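Local coordinates for hypothetical protein PA4535 (Pseudomonas aeruginosa, PDB 1Y0K) that is of unknown function but belongs to the DUF1780 family of putative endonucleases, grouped with the PD-(D/E)XK nuclease clan, at residues S171-G176 against A180-A185; K124-Y129 against I134-L139; R29-C34 against Y45-F50. One frame throughout, in Å; residues are numbered along the deposited sequence. Where two conformers were deposited one is given.

Interaction 1: S171-G176 against A180-A185; sequences SLSMVG and ARVLFA
Ser171 and Ala185 open the pairing as a non-hydrogen-bonded pair, Ser171 CB lying 3.8 Å from Ala185 CB while Ser171 OG bonds to Asp140 on the neighbouring strand. At Leu172 the backbone works both ways. Leu172 N gives to Phe184 O (3.0 Å), and Leu172 O receives two donors in the carbonyl plane, Leu183 N at 2.8 Å and Phe184 N at 3.3 Å, the nearer bond being the more bent (136° at the hydrogen). Phe184 CG is wedged between its own backbone N and carbonyl carbon (chi1 72°), which lays one ring face against Leu172 N and Ser171 C, with CE2 3.6 Å from Leu172 CB. Leu172 and Leu183 run side by side. Ser173 OG rests on CA and CG2 of Val182. Met174, a selenomethionine, trades two backbone bonds with Arg181 and bends at chi3 (-62°), pressing CE tightly to 3.5 Å from Leu183 CD2. Val175 CG2 then touches Ala180 CB, on the face that carries Ser173 and Val182 and is covered by helices 26-40 and 191-194. With Leu183 and Phe184 both set opposite the single Leu172, this is a classic beta bulge in an antiparallel hairpin of the central mixed sheet.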
loop_
_atom_site.group_PDB
_atom_site.type_symbol
_atom_site.label_atom_id
_atom_site.label_comp_id
_atom_site.label_asym_id
_atom_site.label_seq_id
_atom_site.Cartn_x
_atom_site.Cartn_y
_atom_site.Cartn_z
ATOM N N SER A 171 1.145 -11.349 3.746
ATOM C CA SER A 171 1.267 -10.039 4.381
ATOM C C SER A 171 0.416 -9.030 3.616
ATOM O O SER A 171 0.007 -9.277 2.477
ATOM C CB SER A 171 2.739 -9.586 4.426
ATOM O OG SER A 171 3.219 -9.212 3.137
ATOM N N LEU A 172 0.129 -7.908 4.270
ATOM C CA LEU A 172 -0.626 -6.833 3.639
ATOM C C LEU A 172 -0.069 -5.550 4.197
ATOM O O LEU A 172 0.044 -5.398 5.412
ATOM C CB LEU A 172 -2.114 -6.939 3.962
ATOM C CG LEU A 172 -3.028 -5.783 3.514
ATOM C CD1 LEU A 172 -3.009 -5.585 1.991
ATOM C CD2 LEU A 172 -4.439 -6.025 3.996
ATOM N N SER A 173 0.267 -4.643 3.289
ATOM C CA SER A 173 0.818 -3.344 3.637
ATOM C C SER A 173 0.132 -2.270 2.810
ATOM O O SER A 173 -0.404 -2.556 1.734
ATOM C CB SER A 173 2.324 -3.311 3.383
ATOM O OG SER A 173 2.994 -4.349 4.078
HETATM N N MSE A 174 0.153 -1.039 3.326
HETATM C CA MSE A 174 -0.349 0.134 2.609
HETATM C C MSE A 174 0.723 1.212 2.532
HETATM O O MSE A 174 1.528 1.389 3.450
HETATM C CB MSE A 174 -1.551 0.756 3.325
HETATM C CG MSE A 174 -2.789 -0.103 3.490
HETATM SE SE MSE A 174 -4.027 0.835 4.489
HETATM C CE MSE A 174 -3.186 1.059 6.011
ATOM N N VAL A 175 0.711 1.946 1.435
ATOM C CA VAL A 175 1.554 3.133 1.308
ATOM C C VAL A 175 0.777 4.186 0.528
ATOM O O VAL A 175 0.000 3.865 -0.360
ATOM C CB VAL A 175 2.922 2.815 0.639
ATOM C CG1 VAL A 175 2.751 2.332 -0.811
ATOM C CG2 VAL A 175 3.863 4.046 0.691
ATOM N N GLY A 176 0.974 5.449 0.886
ATOM C CA GLY A 176 0.404 6.551 0.124
ATOM C C GLY A 176 1.266 7.774 0.342
ATOM O O GLY A 176 2.281 7.703 1.020
ATOM N N ALA A 180 2.824 5.094 5.509
ATOM C CA ALA A 180 2.968 3.674 5.170
ATOM C C ALA A 180 2.723 2.853 6.429
ATOM O O ALA A 180 2.988 3.307 7.552
ATOM C CB ALA A 180 4.338 3.398 4.608
ATOM N N ARG A 181 2.179 1.656 6.250
ATOM C CA ARG A 181 1.965 0.761 7.373
ATOM C C ARG A 181 1.937 -0.680 6.889
ATOM O O ARG A 181 1.290 -0.991 5.887
ATOM C CB ARG A 181 0.648 1.090 8.085
ATOM C CG ARG A 181 0.340 0.165 9.263
ATOM C CD ARG A 181 -0.995 0.533 9.918
ATOM N NE ARG A 181 -1.340 -0.409 10.982
ATOM C CZ ARG A 181 -1.002 -0.260 12.264
ATOM N NH1 ARG A 181 -0.339 0.817 12.676
ATOM N NH2 ARG A 181 -1.348 -1.186 13.147
ATOM N N VAL A 182 2.644 -1.544 7.605
ATOM C CA VAL A 182 2.487 -2.988 7.425
ATOM C C VAL A 182 1.306 -3.403 8.315
ATOM O O VAL A 182 1.373 -3.271 9.550
ATOM C CB VAL A 182 3.781 -3.747 7.834
ATOM C CG1 VAL A 182 3.582 -5.264 7.709
ATOM C CG2 VAL A 182 4.969 -3.281 6.981
ATOM N N LEU A 183 0.213 -3.863 7.696
ATOM C CA LEU A 183 -0.994 -4.242 8.452
ATOM C C LEU A 183 -0.839 -5.578 9.153
ATOM O O LEU A 183 -1.239 -5.722 10.310
ATOM C CB LEU A 183 -2.250 -4.260 7.574
ATOM C CG LEU A 183 -2.653 -2.939 6.912
ATOM C CD1 LEU A 183 -4.032 -3.062 6.284
ATOM C CD2 LEU A 183 -2.643 -1.793 7.929
ATOM N N PHE A 184 -0.280 -6.557 8.443
ATOM C CA PHE A 184 0.070 -7.841 9.039
ATOM C C PHE A 184 1.130 -8.530 8.204
ATOM O O PHE A 184 1.287 -8.238 7.022
ATOM C CB PHE A 184 -1.165 -8.750 9.245
ATOM C CG PHE A 184 -1.753 -9.331 7.968
ATOM C CD1 PHE A 184 -1.220 -10.487 7.392
ATOM C CD2 PHE A 184 -2.885 -8.759 7.389
ATOM C CE1 PHE A 184 -1.780 -11.039 6.236
ATOM C CE2 PHE A 184 -3.465 -9.306 6.243
ATOM C CZ PHE A 184 -2.913 -10.447 5.661
ATOM N N ALA A 185 1.869 -9.444 8.829
ATOM C CA ALA A 185 2.856 -10.228 8.102
ATOM C C ALA A 185 3.089 -11.522 8.857
ATOM O O ALA A 185 3.414 -11.493 10.052
ATOM C CB ALA A 185 4.145 -9.460 7.945
#

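Interaction 2: K124-Y129 against I134-L139; sequences KKAHNY and IDHGEL
Ala126 O, on helix 119-132, is gripped by two side chains: His136 NE2 reaches it across the contact at 3.1 Å, and Ser130 OG bonds to it from the next turn of the helix. The imidazole bond is nearly straight (174° at the hydrogen) and uses a lone pair of the carbonyl, meeting it in plane at a C=O...N angle of 119°. Ala126 O also lies practically in the imidazole plane, which would help to hold the ring's orientation. Tyr129 CB meets the same ring obliquely, in an off-centre CH-pi contact 4.1 Å from the His136 ring centroid; the ring of Trp169 meets it as well. A second polar tie joins the backbones: Ile134 N donates to Tyr129 O at 2.9 Å, pinning the start of the returning chain to the helix.

Tyr129 carries the apolar half. Its CG stands beside the backbone N (chi1 -63°), turning the ring so that two aliphatic ends come to the same side of its plane. Ile134 CD1 comes to 3.6 Å from Tyr129 CD1, and Leu139 CD1 lies 3.8 Å from Tyr129 CE2, close to Tyr129 CD2 as well. Both branched chains slant across it. Pro57, from a separate loop, touches Tyr129, Ile134 and Leu139 and helps to cover the cluster. Past Ile134, Asp135 OD1 accepts Gly137 N at 2.9 Å from above the carboxylate plane, and Leu139 N bonds to His136 O, rounding the chain through a short 3-10 turn. The later turns of helix 119-132 are thus held against a connection that carries an Asx turn and a short 3-10 segment (136-138) on its way to strand 140-146.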
loop_
_atom_site.group_PDB
_atom_site.type_symbol
_atom_site.label_atom_id
_atom_site.label_comp_id
_atom_site.label_asym_id
_atom_site.label_seq_id
_atom_site.Cartn_x
_atom_site.Cartn_y
_atom_site.Cartn_z
ATOM N N LYS A 124 -12.125 -9.358 -4.553
ATOM C CA LYS A 124 -12.066 -9.781 -5.954
ATOM C C LYS A 124 -10.815 -10.609 -6.216
ATOM O O LYS A 124 -10.878 -11.670 -6.859
ATOM C CB LYS A 124 -12.091 -8.579 -6.900
ATOM C CG LYS A 124 -13.418 -7.830 -6.979
ATOM C CD LYS A 124 -13.304 -6.672 -7.982
ATOM C CE LYS A 124 -14.626 -5.917 -8.154
ATOM N NZ LYS A 124 -15.616 -6.666 -8.990
ATOM N N LYS A 125 -9.673 -10.132 -5.716
ATOM C CA LYS A 125 -8.417 -10.899 -5.849
ATOM C C LYS A 125 -8.486 -12.256 -5.163
ATOM O O LYS A 125 -8.140 -13.279 -5.764
ATOM C CB LYS A 125 -7.232 -10.126 -5.269
ATOM C CG LYS A 125 -6.772 -8.945 -6.073
ATOM C CD LYS A 125 -5.445 -8.450 -5.485
ATOM C CE LYS A 125 -4.856 -7.296 -6.274
ATOM N NZ LYS A 125 -4.465 -7.689 -7.658
ATOM N N ALA A 126 -8.918 -12.271 -3.901
ATOM C CA ALA A 126 -9.043 -13.515 -3.164
ATOM C C ALA A 126 -9.900 -14.516 -3.953
ATOM O O ALA A 126 -9.522 -15.681 -4.099
ATOM C CB ALA A 126 -9.625 -13.267 -1.788
ATOM N N HIS A 127 -11.025 -14.049 -4.490
ATOM C CA HIS A 127 -11.897 -14.903 -5.321
ATOM C C HIS A 127 -11.195 -15.412 -6.578
ATOM O O HIS A 127 -11.161 -16.624 -6.816
ATOM C CB HIS A 127 -13.181 -14.173 -5.728
ATOM C CG HIS A 127 -14.036 -14.963 -6.675
ATOM N ND1 HIS A 127 -14.688 -16.114 -6.294
ATOM C CD2 HIS A 127 -14.308 -14.792 -7.991
ATOM C CE1 HIS A 127 -15.347 -16.608 -7.328
ATOM N NE2 HIS A 127 -15.130 -15.827 -8.372
ATOM N N ASN A 128 -10.659 -14.484 -7.371
ATOM C CA ASN A 128 -9.989 -14.822 -8.629
ATOM C C ASN A 128 -8.869 -15.830 -8.399
ATOM O O ASN A 128 -8.744 -16.810 -9.135
ATOM C CB ASN A 128 -9.446 -13.567 -9.328
ATOM C CG ASN A 128 -10.548 -12.691 -9.938
ATOM O OD1 ASN A 128 -11.692 -13.119 -10.102
ATOM N ND2 ASN A 128 -10.188 -11.463 -10.291
ATOM N N TYR A 129 -8.066 -15.592 -7.368
ATOM C CA TYR A 129 -6.953 -16.483 -7.049
ATOM C C TYR A 129 -7.403 -17.848 -6.514
ATOM O O TYR A 129 -6.786 -18.870 -6.826
ATOM C CB TYR A 129 -5.962 -15.781 -6.100
ATOM C CG TYR A 129 -5.315 -14.559 -6.731
ATOM C CD1 TYR A 129 -5.375 -14.351 -8.106
ATOM C CD2 TYR A 129 -4.619 -13.623 -5.957
ATOM C CE1 TYR A 129 -4.796 -13.253 -8.705
ATOM C CE2 TYR A 129 -4.024 -12.500 -6.558
ATOM C CZ TYR A 129 -4.113 -12.338 -7.935
ATOM O OH TYR A 129 -3.542 -11.273 -8.584
ATOM N N ILE A 134 -4.399 -20.482 -6.949
ATOM C CA ILE A 134 -3.194 -19.732 -6.564
ATOM C C ILE A 134 -3.005 -19.765 -5.048
ATOM O O ILE A 134 -3.988 -19.677 -4.293
ATOM C CB ILE A 134 -3.255 -18.273 -7.104
ATOM C CG1 ILE A 134 -2.911 -18.266 -8.591
ATOM C CG2 ILE A 134 -2.286 -17.329 -6.327
ATOM C CD1 ILE A 134 -3.560 -17.193 -9.375
ATOM N N ASP A 135 -1.745 -19.882 -4.600
ATOM C CA ASP A 135 -1.438 -19.909 -3.172
ATOM C C ASP A 135 -1.368 -18.473 -2.640
ATOM O O ASP A 135 -0.339 -17.799 -2.776
ATOM C CB ASP A 135 -0.112 -20.644 -2.884
ATOM C CG ASP A 135 0.144 -20.859 -1.380
ATOM O OD1 ASP A 135 -0.597 -20.306 -0.537
ATOM O OD2 ASP A 135 1.108 -21.585 -1.031
ATOM N N HIS A 136 -2.468 -18.024 -2.042
ATOM C CA HIS A 136 -2.543 -16.682 -1.447
ATOM C C HIS A 136 -1.391 -16.470 -0.464
ATOM O O HIS A 136 -0.894 -15.348 -0.303
ATOM C CB HIS A 136 -3.863 -16.480 -0.699
ATOM C CG HIS A 136 -5.089 -16.716 -1.526
ATOM N ND1 HIS A 136 -5.418 -17.957 -2.029
ATOM C CD2 HIS A 136 -6.093 -15.882 -1.896
ATOM C CE1 HIS A 136 -6.549 -17.869 -2.709
ATOM N NE2 HIS A 136 -6.982 -16.622 -2.643
ATOM N N GLY A 137 -0.978 -17.553 0.194
ATOM C CA GLY A 137 0.025 -17.494 1.253
ATOM C C GLY A 137 1.456 -17.203 0.838
ATOM O O GLY A 137 2.340 -17.115 1.698
ATOM N N GLU A 138 1.700 -17.049 -0.461
ATOM C CA GLU A 138 3.032 -16.676 -0.942
ATOM C C GLU A 138 3.067 -15.215 -1.397
ATOM O O GLU A 138 4.098 -14.730 -1.879
ATOM C CB GLU A 138 3.500 -17.606 -2.079
ATOM C CG GLU A 138 3.827 -19.038 -1.608
ATOM C CD GLU A 138 5.037 -19.118 -0.674
ATOM O OE1 GLU A 138 5.990 -18.330 -0.835
ATOM O OE2 GLU A 138 5.040 -19.987 0.230
ATOM N N LEU A 139 1.943 -14.521 -1.222
ATOM C CA LEU A 139 1.789 -13.166 -1.752
ATOM C C LEU A 139 1.825 -12.108 -0.656
ATOM O O LEU A 139 1.155 -12.232 0.373
ATOM C CB LEU A 139 0.480 -13.044 -2.552
ATOM C CG LEU A 139 0.300 -13.969 -3.770
ATOM C CD1 LEU A 139 -1.047 -13.715 -4.451
ATOM C CD2 LEU A 139 1.446 -13.823 -4.775
#

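Interaction 3: R29-C34 against Y45-F50; sequences RERWVC and YRQEDF
The Phe50 ring is met obliquely by CG of Arg31, which makes an off-centre CH-pi contact 4.3 Å from the ring centroid and 28° off its normal. Tyr45 CE1 lies at the edge of the same ring, in its plane, and the ring of Phe62 also meets it. Farther along the helix, Cys34 CB approaches Phe50 CE2 at 4.2 Å, again obliquely. The Gln47 amide stands steeply against the other flat group, its plane 77° from the Arg31 guanidinium. Gln47 NE2 comes to 3.3 Å from Arg31 NE, but both are donors and no hydrogen bond joins them; Arg31 CD is 3.6 Å from Gln47 NE2.

These side chains bring the loop that follows helix 26-40 back against the flank of that helix, just where the chain enters the short edge strand 50-51 of the mixed sheet. The returning loop is braced from within. Arg46 N donates to Asp49 OD2 at 2.8 Å, meeting it from above the carboxylate plane, and Arg46 NE forms a salt bridge with Glu48 OE2. The bend of Arg31 at chi3 (63°) carries its guanidinium away from the line of the aliphatic chain, and Arg31 NH2 pairs with Asp28 in a salt bridge on the preceding turn. Cys34, besides meeting Phe50, touches Val60, Phe67, Val69 and Leu142 of the sheet.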
loop_
_atom_site.group_PDB
_atom_site.type_symbol
_atom_site.label_atom_id
_atom_site.label_comp_id
_atom_site.label_asym_id
_atom_site.label_seq_id
_atom_site.Cartn_x
_atom_site.Cartn_y
_atom_site.Cartn_z
ATOM N N ARG A 29 5.015 1.590 -12.803
ATOM C CA ARG A 29 4.085 2.071 -11.781
ATOM C C ARG A 29 4.135 1.188 -10.532
ATOM O O ARG A 29 4.200 1.687 -9.408
ATOM C CB ARG A 29 2.666 2.042 -12.359
ATOM C CG ARG A 29 1.633 2.870 -11.636
ATOM C CD ARG A 29 0.481 3.203 -12.577
ATOM N NE ARG A 29 -0.009 2.020 -13.277
ATOM C CZ ARG A 29 -0.651 2.037 -14.441
ATOM N NH1 ARG A 29 -0.892 3.188 -15.072
ATOM N NH2 ARG A 29 -1.053 0.893 -14.974
ATOM N N GLU A 30 4.080 -0.124 -10.745
ATOM C CA GLU A 30 4.101 -1.094 -9.653
ATOM C C GLU A 30 5.439 -1.090 -8.924
ATOM O O GLU A 30 5.474 -1.115 -7.687
ATOM C CB GLU A 30 3.731 -2.489 -10.172
ATOM C CG GLU A 30 2.249 -2.588 -10.518
ATOM C CD GLU A 30 1.934 -3.594 -11.612
ATOM O OE1 GLU A 30 2.853 -4.297 -12.095
ATOM O OE2 GLU A 30 0.745 -3.661 -12.004
ATOM N N ARG A 31 6.532 -1.027 -9.682
ATOM C CA ARG A 31 7.870 -0.933 -9.088
ATOM C C ARG A 31 8.016 0.375 -8.299
ATOM O O ARG A 31 8.586 0.394 -7.202
ATOM C CB ARG A 31 8.949 -1.024 -10.167
ATOM C CG ARG A 31 10.328 -1.326 -9.601
ATOM C CD ARG A 31 11.435 -0.771 -10.467
ATOM N NE ARG A 31 11.338 0.680 -10.509
ATOM C CZ ARG A 31 10.928 1.374 -11.559
ATOM N NH1 ARG A 31 10.830 2.691 -11.474
ATOM N NH2 ARG A 31 10.618 0.755 -12.690
ATOM N N TRP A 32 7.476 1.458 -8.846
ATOM C CA TRP A 32 7.530 2.758 -8.189
ATOM C C TRP A 32 6.853 2.662 -6.817
ATOM O O TRP A 32 7.396 3.150 -5.838
ATOM C CB TRP A 32 6.867 3.822 -9.084
ATOM C CG TRP A 32 6.709 5.214 -8.488
ATOM C CD1 TRP A 32 7.556 6.269 -8.642
ATOM C CD2 TRP A 32 5.606 5.691 -7.707
ATOM N NE1 TRP A 32 7.065 7.378 -7.977
ATOM C CE2 TRP A 32 5.866 7.049 -7.398
ATOM C CE3 TRP A 32 4.420 5.100 -7.229
ATOM C CZ2 TRP A 32 4.987 7.826 -6.631
ATOM C CZ3 TRP A 32 3.535 5.875 -6.465
ATOM C CH2 TRP A 32 3.825 7.228 -6.176
ATOM N N VAL A 33 5.691 2.011 -6.745
ATOM C CA VAL A 33 4.999 1.833 -5.455
ATOM C C VAL A 33 5.895 1.084 -4.458
ATOM O O VAL A 33 6.031 1.486 -3.294
ATOM C CB VAL A 33 3.656 1.091 -5.618
ATOM C CG1 VAL A 33 3.075 0.720 -4.259
ATOM C CG2 VAL A 33 2.658 1.969 -6.386
ATOM N N CYS A 34 6.498 -0.007 -4.918
ATOM C CA CYS A 34 7.413 -0.779 -4.080
ATOM C C CYS A 34 8.571 0.094 -3.589
ATOM O O CYS A 34 8.921 0.046 -2.418
ATOM C CB CYS A 34 7.935 -2.004 -4.838
ATOM S SG CYS A 34 6.624 -3.207 -5.208
ATOM N N TYR A 45 17.900 -0.632 -0.973
ATOM C CA TYR A 45 17.735 -1.397 -2.197
ATOM C C TYR A 45 18.643 -0.863 -3.293
ATOM O O TYR A 45 19.054 0.302 -3.268
ATOM C CB TYR A 45 16.268 -1.370 -2.659
ATOM C CG TYR A 45 15.719 -0.001 -3.019
ATOM C CD1 TYR A 45 15.860 0.505 -4.311
ATOM C CD2 TYR A 45 15.031 0.773 -2.077
ATOM C CE1 TYR A 45 15.348 1.742 -4.658
ATOM C CE2 TYR A 45 14.517 2.027 -2.414
ATOM C CZ TYR A 45 14.683 2.502 -3.707
ATOM O OH TYR A 45 14.174 3.727 -4.067
ATOM N N ARG A 46 18.959 -1.728 -4.245
ATOM C CA ARG A 46 19.589 -1.302 -5.479
ATOM C C ARG A 46 18.572 -1.560 -6.579
ATOM O O ARG A 46 17.674 -2.390 -6.410
ATOM C CB ARG A 46 20.882 -2.077 -5.725
ATOM C CG ARG A 46 21.918 -1.951 -4.610
ATOM C CD ARG A 46 23.254 -2.565 -5.018
ATOM N NE ARG A 46 23.766 -1.968 -6.253
ATOM C CZ ARG A 46 24.526 -0.877 -6.309
ATOM N NH1 ARG A 46 24.888 -0.250 -5.195
ATOM N NH2 ARG A 46 24.928 -0.413 -7.486
ATOM N N GLN A 47 18.697 -0.857 -7.699
ATOM C CA GLN A 47 17.709 -0.962 -8.771
ATOM C C GLN A 47 17.560 -2.390 -9.292
ATOM O O GLN A 47 16.458 -2.819 -9.635
ATOM C CB GLN A 47 18.063 -0.023 -9.928
ATOM C CG GLN A 47 16.865 0.409 -10.743
ATOM C CD GLN A 47 15.875 1.224 -9.923
ATOM O OE1 GLN A 47 16.258 2.122 -9.160
ATOM N NE2 GLN A 47 14.599 0.908 -10.068
ATOM N N GLU A 48 18.679 -3.113 -9.342
ATOM C CA GLU A 48 18.728 -4.506 -9.800
ATOM C C GLU A 48 17.960 -5.481 -8.893
ATOM O O GLU A 48 17.674 -6.613 -9.296
ATOM C CB GLU A 48 20.187 -4.965 -9.926
ATOM C CG GLU A 48 21.047 -4.634 -8.709
ATOM C CD GLU A 48 21.823 -3.306 -8.836
ATOM O OE1 GLU A 48 21.311 -2.312 -9.425
ATOM O OE2 GLU A 48 22.965 -3.261 -8.323
ATOM N N ASP A 49 17.629 -5.049 -7.675
ATOM C CA ASP A 49 16.893 -5.900 -6.738
ATOM C C ASP A 49 15.439 -6.188 -7.131
ATOM O O ASP A 49 14.845 -7.127 -6.611
ATOM C CB ASP A 49 16.914 -5.328 -5.322
ATOM C CG ASP A 49 18.308 -5.273 -4.721
ATOM O OD1 ASP A 49 19.170 -6.096 -5.103
ATOM O OD2 ASP A 49 18.523 -4.413 -3.840
ATOM N N PHE A 50 14.857 -5.372 -8.008
ATOM C CA PHE A 50 13.472 -5.582 -8.438
ATOM C C PHE A 50 13.416 -6.425 -9.703
ATOM O O PHE A 50 14.190 -6.205 -10.638
ATOM C CB PHE A 50 12.773 -4.241 -8.670
ATOM C CG PHE A 50 12.847 -3.322 -7.498
ATOM C CD1 PHE A 50 13.820 -2.330 -7.436
ATOM C CD2 PHE A 50 11.969 -3.475 -6.429
ATOM C CE1 PHE A 50 13.904 -1.494 -6.341
ATOM C CE2 PHE A 50 12.045 -2.645 -5.334
ATOM C CZ PHE A 50 13.015 -1.651 -5.285
#

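In the fold
Along the chain interaction 3 comes first, interaction 2 next and interaction 1 last. All three bear on the mixed sheet, interaction 1 within it, the others in connections leading into its strands. Interaction 1, its centre about 6 Å from the centre of the chain, pairs neighbouring strands 171-175 and 179-185; interaction 3 leads from helix 26-40 into edge strand 50-51, and interaction 2 from helix 119-132 into strand 140-146, the sheet neighbour of 171-175. The centre of interaction 1 lies about 17 Å from those of 2 and 3, which are about 22 Å apart. Interactions 1 and 3 touch where Val175 CG1 meets Val33 CG1 at 3.8 Å, so helix 26-40 links core hairpin and peripheral loop.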